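Local coordinates for protein monopolin complex subunit CSM1 (Candida glabrata, PDB 6MJC) that forms part of the monopolin complex and binds a peptide of the kinetochore protein Dsn1, a contact that probably recruits the complex to kinetochores, at residues V19-T24 against L31-S36; D62-Y67 against T93-L98; K85-L90 against Y105-K110. All blocks are in the same frame, centred on the assembly; numbering follows the deposited sequence.

Contact 1. Residues V19-T24 against L31-S36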
loop_
_atom_site.group_PDB
_atom_site.type_symbol
_atom_site.label_atom_id
_atom_site.label_comp_id
_atom_site.label_asym_id
_atom_site.label_seq_id
_atom_site.Cartn_x
_atom_site.Cartn_y
_atom_site.Cartn_z
ATOM N N VAL A 19 10.917 -2.905 4.457
ATOM C CA VAL A 19 9.972 -1.834 4.170
ATOM C C VAL A 19 10.670 -0.495 4.372
ATOM O O VAL A 19 11.314 -0.269 5.396
ATOM C CB VAL A 19 8.741 -1.948 5.081
ATOM C CG1 VAL A 19 7.976 -0.607 5.155
ATOM C CG2 VAL A 19 7.834 -3.060 4.601
ATOM N N ARG A 20 10.540 0.394 3.396
ATOM C CA ARG A 20 11.161 1.709 3.504
ATOM C C ARG A 20 10.090 2.746 3.220
ATOM O O ARG A 20 9.583 2.830 2.096
ATOM C CB ARG A 20 12.329 1.846 2.534
ATOM C CG ARG A 20 13.373 0.750 2.672
ATOM C CD ARG A 20 14.417 0.814 1.562
ATOM N NE ARG A 20 13.921 0.303 0.284
ATOM C CZ ARG A 20 13.750 -0.987 -0.000
ATOM N NH1 ARG A 20 14.024 -1.919 0.900
ATOM N NH2 ARG A 20 13.306 -1.354 -1.189
ATOM N N VAL A 21 9.746 3.552 4.217
ATOM C CA VAL A 21 8.674 4.540 4.041
ATOM C C VAL A 21 9.280 5.895 3.729
ATOM O O VAL A 21 10.158 6.356 4.440
ATOM C CB VAL A 21 7.777 4.628 5.281
ATOM C CG1 VAL A 21 6.734 5.739 5.109
ATOM C CG2 VAL A 21 7.091 3.295 5.467
ATOM N N HIS A 22 8.777 6.564 2.699
ATOM C CA HIS A 22 9.470 7.722 2.141
ATOM C C HIS A 22 8.774 9.030 2.500
ATOM O O HIS A 22 9.359 9.906 3.138
ATOM C CB HIS A 22 9.569 7.551 0.609
ATOM C CG HIS A 22 10.325 6.327 0.184
ATOM N ND1 HIS A 22 11.640 6.086 0.536
ATOM C CD2 HIS A 22 9.937 5.269 -0.564
ATOM C CE1 HIS A 22 12.025 4.931 0.019
ATOM N NE2 HIS A 22 11.011 4.418 -0.654
ATOM N N ARG A 23 7.548 9.188 2.047
ATOM C CA ARG A 23 6.735 10.371 2.242
ATOM C C ARG A 23 5.519 9.915 3.025
ATOM O O ARG A 23 4.992 8.822 2.770
ATOM C CB ARG A 23 6.337 10.958 0.890
ATOM C CG ARG A 23 5.152 11.904 0.906
ATOM C CD ARG A 23 5.445 13.228 1.625
ATOM N NE ARG A 23 4.293 14.137 1.613
ATOM C CZ ARG A 23 4.201 15.257 2.328
ATOM N NH1 ARG A 23 5.196 15.613 3.128
ATOM N NH2 ARG A 23 3.113 16.019 2.249
ATOM N N THR A 24 5.089 10.739 3.976
ATOM C CA THR A 24 3.894 10.494 4.765
ATOM C C THR A 24 3.047 11.765 4.811
ATOM O O THR A 24 3.585 12.858 4.984
ATOM C CB THR A 24 4.269 10.077 6.206
ATOM O OG1 THR A 24 5.187 8.984 6.149
ATOM C CG2 THR A 24 3.026 9.674 6.968
ATOM N N LEU A 31 -4.594 8.556 6.878
ATOM C CA LEU A 31 -3.145 8.612 6.980
ATOM C C LEU A 31 -2.563 7.794 5.854
ATOM O O LEU A 31 -2.962 6.639 5.668
ATOM C CB LEU A 31 -2.676 8.078 8.337
ATOM C CG LEU A 31 -1.170 7.895 8.449
ATOM C CD1 LEU A 31 -0.427 9.195 8.334
ATOM C CD2 LEU A 31 -0.848 7.198 9.789
ATOM N N TRP A 32 -1.675 8.414 5.065
ATOM C CA TRP A 32 -1.173 7.846 3.831
ATOM C C TRP A 32 0.336 7.851 3.837
ATOM O O TRP A 32 0.959 8.776 4.361
ATOM C CB TRP A 32 -1.668 8.637 2.575
ATOM C CG TRP A 32 -3.133 8.598 2.401
ATOM C CD1 TRP A 32 -4.075 9.312 3.115
ATOM C CD2 TRP A 32 -3.843 7.791 1.492
ATOM N NE1 TRP A 32 -5.327 9.006 2.672
ATOM C CE2 TRP A 32 -5.223 8.067 1.678
ATOM C CE3 TRP A 32 -3.463 6.834 0.547
ATOM C CZ2 TRP A 32 -6.219 7.452 0.918
ATOM C CZ3 TRP A 32 -4.461 6.215 -0.205
ATOM C CH2 TRP A 32 -5.819 6.523 -0.008
ATOM N N PHE A 33 0.940 6.830 3.211
ATOM C CA PHE A 33 2.386 6.903 3.055
ATOM C C PHE A 33 2.893 6.105 1.871
ATOM O O PHE A 33 2.300 5.105 1.479
ATOM C CB PHE A 33 3.127 6.432 4.285
ATOM C CG PHE A 33 2.692 5.116 4.804
ATOM C CD1 PHE A 33 1.645 5.055 5.699
ATOM C CD2 PHE A 33 3.334 3.949 4.451
ATOM C CE1 PHE A 33 1.233 3.864 6.226
ATOM C CE2 PHE A 33 2.936 2.728 5.002
ATOM C CZ PHE A 33 1.879 2.689 5.880
ATOM N N ASP A 34 3.998 6.580 1.304
ATOM C CA ASP A 34 4.625 5.935 0.158
ATOM C C ASP A 34 5.624 4.931 0.707
ATOM O O ASP A 34 6.321 5.221 1.682
ATOM C CB ASP A 34 5.374 6.929 -0.717
ATOM C CG ASP A 34 4.498 7.574 -1.745
ATOM O OD1 ASP A 34 3.267 7.392 -1.705
ATOM O OD2 ASP A 34 5.058 8.269 -2.608
ATOM N N THR A 35 5.710 3.769 0.072
ATOM C CA THR A 35 6.510 2.667 0.581
ATOM C C THR A 35 7.267 2.051 -0.583
ATOM O O THR A 35 6.755 1.983 -1.709
ATOM C CB THR A 35 5.636 1.566 1.198
ATOM O OG1 THR A 35 4.686 2.141 2.090
ATOM C CG2 THR A 35 6.489 0.581 1.964
ATOM N N SER A 36 8.477 1.614 -0.295
ATOM C CA SER A 36 9.280 0.751 -1.138
ATOM C C SER A 36 9.493 -0.540 -0.369
ATOM O O SER A 36 9.877 -0.511 0.808
ATOM C CB SER A 36 10.608 1.447 -1.481
ATOM O OG SER A 36 11.441 0.588 -2.212
HETATM O O HOH W 1 14.053 2.727 -1.289
#

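Contact 2. Residues D62-Y67 against T93-L98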
loop_
_atom_site.group_PDB
_atom_site.type_symbol
_atom_site.label_atom_id
_atom_site.label_comp_id
_atom_site.label_asym_id
_atom_site.label_seq_id
_atom_site.Cartn_x
_atom_site.Cartn_y
_atom_site.Cartn_z
ATOM N N ASP A 62 -15.773 3.872 9.881
ATOM C CA ASP A 62 -15.235 2.744 9.133
ATOM C C ASP A 62 -13.740 2.887 8.914
ATOM O O ASP A 62 -13.259 3.984 8.591
ATOM C CB ASP A 62 -15.922 2.606 7.775
ATOM C CG ASP A 62 -17.243 1.863 7.870
ATOM O OD1 ASP A 62 -17.690 1.576 9.019
ATOM O OD2 ASP A 62 -17.823 1.565 6.797
ATOM N N THR A 63 -13.021 1.762 9.036
ATOM C CA THR A 63 -11.582 1.712 8.786
ATOM C C THR A 63 -11.231 0.696 7.701
ATOM O O THR A 63 -11.667 -0.459 7.755
ATOM C CB THR A 63 -10.787 1.341 10.038
ATOM O OG1 THR A 63 -9.391 1.353 9.710
ATOM C CG2 THR A 63 -11.152 -0.049 10.503
ATOM N N GLU A 64 -10.380 1.106 6.764
ATOM C CA GLU A 64 -9.940 0.230 5.688
ATOM C C GLU A 64 -8.530 0.611 5.253
ATOM O O GLU A 64 -8.056 1.724 5.506
ATOM C CB GLU A 64 -10.905 0.322 4.478
ATOM C CG GLU A 64 -10.786 1.602 3.666
ATOM C CD GLU A 64 -11.764 1.651 2.465
ATOM O OE1 GLU A 64 -12.272 0.586 2.028
ATOM O OE2 GLU A 64 -12.013 2.769 1.967
ATOM N N VAL A 65 -7.863 -0.319 4.577
ATOM C CA VAL A 65 -6.579 -0.030 3.952
ATOM C C VAL A 65 -6.757 0.119 2.444
ATOM O O VAL A 65 -7.401 -0.706 1.780
ATOM C CB VAL A 65 -5.542 -1.121 4.246
ATOM C CG1 VAL A 65 -4.202 -0.716 3.643
ATOM C CG2 VAL A 65 -5.337 -1.367 5.735
ATOM N N ILE A 66 -6.157 1.161 1.896
ATOM C CA ILE A 66 -6.104 1.381 0.446
ATOM C C ILE A 66 -4.668 1.103 -0.010
ATOM O O ILE A 66 -3.728 1.718 0.490
ATOM C CB ILE A 66 -6.528 2.812 0.045
ATOM C CG1 ILE A 66 -7.909 3.209 0.602
ATOM C CG2 ILE A 66 -6.450 2.965 -1.524
ATOM C CD1 ILE A 66 -9.153 2.407 0.178
ATOM N N TYR A 67 -4.516 0.292 -1.061
ATOM C CA TYR A 67 -3.220 -0.049 -1.643
ATOM C C TYR A 67 -3.171 0.504 -3.049
ATOM O O TYR A 67 -4.063 0.231 -3.842
ATOM C CB TYR A 67 -2.990 -1.572 -1.698
ATOM C CG TYR A 67 -1.925 -2.061 -2.697
ATOM C CD1 TYR A 67 -0.582 -2.125 -2.350
ATOM C CD2 TYR A 67 -2.280 -2.521 -3.940
ATOM C CE1 TYR A 67 0.361 -2.606 -3.241
ATOM C CE2 TYR A 67 -1.311 -3.009 -4.847
ATOM C CZ TYR A 67 0.002 -3.000 -4.497
ATOM O OH TYR A 67 0.968 -3.490 -5.338
ATOM N N THR A 93 -5.408 -0.847 -7.923
ATOM C CA THR A 93 -5.711 -0.238 -6.619
ATOM C C THR A 93 -6.699 -1.107 -5.866
ATOM O O THR A 93 -7.707 -1.502 -6.425
ATOM C CB THR A 93 -6.276 1.178 -6.792
ATOM O OG1 THR A 93 -5.248 1.949 -7.425
ATOM C CG2 THR A 93 -6.650 1.775 -5.440
ATOM N N LEU A 94 -6.401 -1.410 -4.611
ATOM C CA LEU A 94 -7.170 -2.327 -3.798
ATOM C C LEU A 94 -7.626 -1.655 -2.504
ATOM O O LEU A 94 -6.952 -0.786 -1.960
ATOM C CB LEU A 94 -6.317 -3.574 -3.422
ATOM C CG LEU A 94 -5.692 -4.345 -4.588
ATOM C CD1 LEU A 94 -4.797 -5.493 -4.063
ATOM C CD2 LEU A 94 -6.780 -4.935 -5.453
ATOM N N SER A 95 -8.719 -2.156 -1.932
ATOM C CA SER A 95 -9.147 -1.890 -0.567
ATOM C C SER A 95 -9.200 -3.230 0.167
ATOM O O SER A 95 -9.559 -4.269 -0.429
ATOM C CB SER A 95 -10.523 -1.196 -0.560
ATOM O OG SER A 95 -11.069 -1.175 0.732
ATOM N N PHE A 96 -8.835 -3.229 1.452
ATOM C CA PHE A 96 -8.972 -4.442 2.244
ATOM C C PHE A 96 -9.041 -4.065 3.720
ATOM O O PHE A 96 -8.612 -2.969 4.115
ATOM C CB PHE A 96 -7.839 -5.471 1.943
ATOM C CG PHE A 96 -6.418 -4.934 2.029
ATOM C CD1 PHE A 96 -5.762 -4.880 3.246
ATOM C CD2 PHE A 96 -5.761 -4.552 0.909
ATOM C CE1 PHE A 96 -4.439 -4.391 3.327
ATOM C CE2 PHE A 96 -4.457 -4.090 0.962
ATOM C CZ PHE A 96 -3.802 -4.011 2.185
ATOM N N PRO A 97 -9.652 -4.908 4.541
ATOM C CA PRO A 97 -9.736 -4.618 5.977
ATOM C C PRO A 97 -8.379 -4.725 6.659
ATOM O O PRO A 97 -7.441 -5.367 6.168
ATOM C CB PRO A 97 -10.723 -5.664 6.495
ATOM C CG PRO A 97 -10.563 -6.801 5.550
ATOM C CD PRO A 97 -10.329 -6.179 4.198
ATOM N N LEU A 98 -8.255 -3.996 7.756
ATOM C CA LEU A 98 -7.007 -3.970 8.497
ATOM C C LEU A 98 -6.585 -5.374 8.898
ATOM O O LEU A 98 -5.391 -5.684 8.961
ATOM C CB LEU A 98 -7.213 -3.087 9.717
ATOM C CG LEU A 98 -6.037 -2.323 10.264
ATOM C CD1 LEU A 98 -5.402 -1.494 9.267
ATOM C CD2 LEU A 98 -6.598 -1.455 11.401
#

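Contact 3. Residues K85-L90 against Y105-K110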
loop_
_atom_site.group_PDB
_atom_site.type_symbol
_atom_site.label_atom_id
_atom_site.label_comp_id
_atom_site.label_asym_id
_atom_site.label_seq_id
_atom_site.Cartn_x
_atom_site.Cartn_y
_atom_site.Cartn_z
ATOM N N LYS A 85 6.186 -12.249 -11.317
ATOM C CA LYS A 85 6.345 -12.737 -9.955
ATOM C C LYS A 85 5.106 -12.468 -9.128
ATOM O O LYS A 85 4.753 -13.278 -8.264
ATOM C CB LYS A 85 7.559 -12.080 -9.273
ATOM C CG LYS A 85 8.899 -12.440 -9.906
ATOM C CD LYS A 85 10.090 -12.276 -8.952
ATOM C CE LYS A 85 10.647 -10.869 -8.940
ATOM N NZ LYS A 85 11.896 -10.778 -8.131
ATOM N N LEU A 86 4.411 -11.290 -9.388
ATOM C CA LEU A 86 3.317 -10.970 -8.497
ATOM C C LEU A 86 1.963 -11.287 -9.130
ATOM O O LEU A 86 1.808 -11.248 -10.354
ATOM C CB LEU A 86 3.312 -9.486 -8.112
ATOM C CG LEU A 86 4.622 -8.789 -7.744
ATOM C CD1 LEU A 86 4.233 -7.404 -7.143
ATOM C CD2 LEU A 86 5.576 -9.457 -6.896
ATOM N N PRO A 87 0.951 -11.501 -8.291
ATOM C CA PRO A 87 -0.393 -11.736 -8.812
ATOM C C PRO A 87 -0.969 -10.483 -9.463
ATOM O O PRO A 87 -0.604 -9.353 -9.139
ATOM C CB PRO A 87 -1.200 -12.167 -7.579
ATOM C CG PRO A 87 -0.373 -11.775 -6.390
ATOM C CD PRO A 87 1.047 -11.713 -6.832
ATOM N N ASP A 88 -1.852 -10.709 -10.439
ATOM C CA ASP A 88 -2.443 -9.587 -11.196
ATOM C C ASP A 88 -3.019 -8.506 -10.284
ATOM O O ASP A 88 -2.972 -7.302 -10.600
ATOM C CB ASP A 88 -3.583 -10.083 -12.103
ATOM C CG ASP A 88 -3.108 -10.920 -13.277
ATOM O OD1 ASP A 88 -1.884 -11.009 -13.478
ATOM O OD2 ASP A 88 -3.968 -11.485 -14.002
ATOM N N TYR A 89 -3.609 -8.906 -9.157
ATOM C CA TYR A 89 -4.291 -7.889 -8.353
ATOM C C TYR A 89 -3.351 -6.899 -7.704
ATOM O O TYR A 89 -3.799 -5.799 -7.315
ATOM C CB TYR A 89 -5.169 -8.547 -7.308
ATOM C CG TYR A 89 -4.501 -9.528 -6.404
ATOM C CD1 TYR A 89 -3.671 -9.114 -5.380
ATOM C CD2 TYR A 89 -4.732 -10.883 -6.552
ATOM C CE1 TYR A 89 -3.052 -10.045 -4.531
ATOM C CE2 TYR A 89 -4.148 -11.816 -5.678
ATOM C CZ TYR A 89 -3.308 -11.391 -4.695
ATOM O OH TYR A 89 -2.723 -12.334 -3.888
ATOM N N LEU A 90 -2.067 -7.227 -7.610
ATOM C CA LEU A 90 -1.142 -6.262 -7.051
ATOM C C LEU A 90 -0.712 -5.189 -8.051
ATOM O O LEU A 90 0.121 -4.353 -7.704
ATOM C CB LEU A 90 0.085 -6.973 -6.480
ATOM C CG LEU A 90 -0.134 -7.828 -5.229
ATOM C CD1 LEU A 90 1.165 -8.419 -4.758
ATOM C CD2 LEU A 90 -0.777 -6.958 -4.135
ATOM N N TYR A 105 1.157 -8.075 3.542
ATOM C CA TYR A 105 2.598 -7.892 3.649
ATOM C C TYR A 105 3.329 -9.195 3.351
ATOM O O TYR A 105 4.353 -9.201 2.668
ATOM C CB TYR A 105 2.961 -7.370 5.044
ATOM C CG TYR A 105 4.440 -7.482 5.367
ATOM C CD1 TYR A 105 5.366 -6.549 4.875
ATOM C CD2 TYR A 105 4.899 -8.504 6.140
ATOM C CE1 TYR A 105 6.726 -6.681 5.190
ATOM C CE2 TYR A 105 6.260 -8.639 6.481
ATOM C CZ TYR A 105 7.156 -7.720 5.986
ATOM O OH TYR A 105 8.475 -7.896 6.335
ATOM N N ILE A 106 2.804 -10.311 3.839
ATOM C CA ILE A 106 3.420 -11.608 3.576
ATOM C C ILE A 106 3.373 -11.944 2.092
ATOM O O ILE A 106 4.362 -12.423 1.528
ATOM C CB ILE A 106 2.725 -12.700 4.389
ATOM C CG1 ILE A 106 2.956 -12.486 5.884
ATOM C CG2 ILE A 106 3.256 -14.089 3.975
ATOM C CD1 ILE A 106 2.183 -13.411 6.782
ATOM N N LYS A 107 2.211 -11.768 1.457
ATOM C CA LYS A 107 2.066 -12.024 0.018
ATOM C C LYS A 107 3.041 -11.180 -0.787
ATOM O O LYS A 107 3.739 -11.680 -1.689
ATOM C CB LYS A 107 0.631 -11.720 -0.413
ATOM C CG LYS A 107 0.319 -11.829 -1.917
ATOM C CD LYS A 107 0.574 -13.216 -2.440
ATOM C CE LYS A 107 -0.547 -14.162 -2.099
ATOM N NZ LYS A 107 -0.379 -15.435 -2.864
ATOM N N MET A 108 3.123 -9.891 -0.464
ATOM C CA MET A 108 4.046 -9.023 -1.199
ATOM C C MET A 108 5.483 -9.473 -0.988
ATOM O O MET A 108 6.269 -9.543 -1.940
ATOM C CB MET A 108 3.883 -7.564 -0.777
ATOM C CG MET A 108 4.830 -6.605 -1.488
ATOM S SD MET A 108 4.426 -6.304 -3.191
ATOM C CE MET A 108 2.997 -5.252 -2.953
ATOM N N SER A 109 5.846 -9.799 0.253
ATOM C CA SER A 109 7.223 -10.130 0.545
ATOM C C SER A 109 7.611 -11.428 -0.146
ATOM O O SER A 109 8.689 -11.527 -0.739
ATOM C CB SER A 109 7.412 -10.216 2.060
ATOM O OG SER A 109 8.793 -10.342 2.351
ATOM N N LYS A 110 6.719 -12.410 -0.140
ATOM C CA LYS A 110 7.044 -13.682 -0.761
ATOM C C LYS A 110 7.082 -13.553 -2.274
ATOM O O LYS A 110 7.922 -14.174 -2.931
ATOM C CB LYS A 110 6.029 -14.740 -0.362
ATOM C CG LYS A 110 6.187 -15.246 1.081
ATOM C CD LYS A 110 5.216 -16.388 1.382
ATOM C CE LYS A 110 5.418 -16.924 2.808
ATOM N NZ LYS A 110 4.374 -17.915 3.208
#

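Contact 1. Residues V19-T24 against L31-S36
Leu31 lays CD1 obliquely against Thr24 CG2, 3.7 Å away, on the face where Lys10 of helix 5-13 touches both side chains. The Trp32 indole goes to the reverse face, nearly parallel to the Tyr25 ring, with NE1 held by Thr29 OG1. Phe33 sits beside Thr24 in a non-hydrogen-bonded pair, its CB 3.8 Å from Val21 CG1. With chi1 at 50°, its CG stands between the backbone N and the carbonyl carbon, turning the ring so that CD2 meets both Val21 methyls. At Asp34 the antiparallel hairpin carries a beta bulge that sets His22 and Arg23 against this single residue: His22 N donates to Asp34 O at 3.0 Å, whereas Asp34 N turns to Arg23 O at 2.9 Å. Arg23 N is buried with no partner in the model, and the Arg23 side chain extends to the bound peptide, where NE forms a salt bridge with an acidic side chain. Thr35 faces Val21, and its CG2 meets Val19 CG1. Ser36 exchanges two backbone bonds with Arg20. Its OG also accepts from Arg20 NH2 at 2.9 Å, 32° out of the guanidinium plane, while Ser36 O lies over the centre of that group; Arg20 NE donates to a water.

Contact 2. Residues D62-Y67 against T93-L98
Val65 fills the hollow between Phe96 and Leu98. Its CB lies over the face of the Phe96 ring, 28° off the ring normal, a CH-pi contact, with CG1 3.6 Å from Phe96 CZ. The other methyl, Val65 CG2, presses on Leu98 CD1 at 3.5 Å, the two side chains crossing at about a right angle. A chi1 of 52°, which sets Phe96 CG between backbone N and carbonyl carbon, brings the ring across to strand 63-67, under Val65, where CE2 also reaches Tyr67 CB at 3.9 Å. Beyond it Tyr67 and Leu94 run side by side, CD2 of the tyrosine against CD1 of the leucine. Phe104 of helix 101-113 meets the rings of both Phe96 and Tyr67. On the reverse face Ile66 CD1 rests on Ser95 CB at 3.9 Å, and Ile66 CG2 on Thr93 CG2. Glu64 OE1 accepts from Ser95 OG over a modelled distance so short that its exact length is doubtful; a basic side chain of the bound peptide also bonds to that hydroxyl. Four backbone bonds, among them Tyr67 N to Leu94 O at 2.8 Å, set the antiparallel pairing. Leu94 and Ser95 pair in parallel with a peptide strand, typical of beta augmentation at a sheet edge.

Contact 3. Residues K85-L90 against Y105-K110
Leu86 and Met108 supply the closest pair of CA atoms, 7.6 Å apart, and the touching is done by side chains. Leu86 is where the chain leaves the helical conformation of helix 76-85; a short 3-10 turn follows, with Leu90 N bonded to Pro87 O at 3.0 Å. Residues 105-110 are regular helix, as in the bond from Ser109 N to Tyr105 O. Leu86 and Leu90 meet Met108, while Pro87 and Tyr89 meet Lys107. The methionine answers both leucines. Its CG is anti to the backbone N, and bends at chi2 and chi3 (73° and 74°) curl the thioether so that Met108 SD lies 4.1 Å from Leu86 CD1 and the methyl CE equally far from Leu90 CD1. The sulfur is also near Leu90 CD1, so both leucines close on the folded end of the methionine. This is the apolar layer of an alpha-beta domain in which helix 101-113 lies against the antiparallel sheet: Met108 further touches Met44 and Tyr46 of strand 44-52, and Leu90 touches Phe104. Nearer the surface, Lys107 crosses Tyr89 at about a right angle. Its chain curls past the phenol oxygen and presents methylenes to it, Lys107 CE lying 3.4 Å and CG 3.7 Å from Tyr89 OH. Pro87 CB covers the rim of one Tyr89 ring face, while Pro87 CG approaches Lys107 CD at 4.3 Å. Tyr89 and Lys107 also border the ligand: a basic side chain of the bound peptide packs on Tyr89, and an acidic side chain of the peptide makes a weak, long-range ion pair with Lys107 NZ.

How the contacts relate
Contacts 1 and 2 belong to the same antiparallel sheet, pairing strands at its two sides, with centres about 15 Å apart; Trp32 CH2 packs on Ile66 CB at 3.8 Å. Contact 3 lies about 16 Å from contact 2, centre to centre, and is joined to it by a probable hydrogen bond of 2.7 Å between Tyr67 OH and Leu90 O, with Met108 CE also touching that hydroxyl. Contacts 1 and 3 are about 18 Å apart between centres, yet Val19 CG2 meets Tyr105 CE1. All three border the bound Dsn1 peptide: contact 2 extends the sheet onto it, and the other two reach it mainly through side chains.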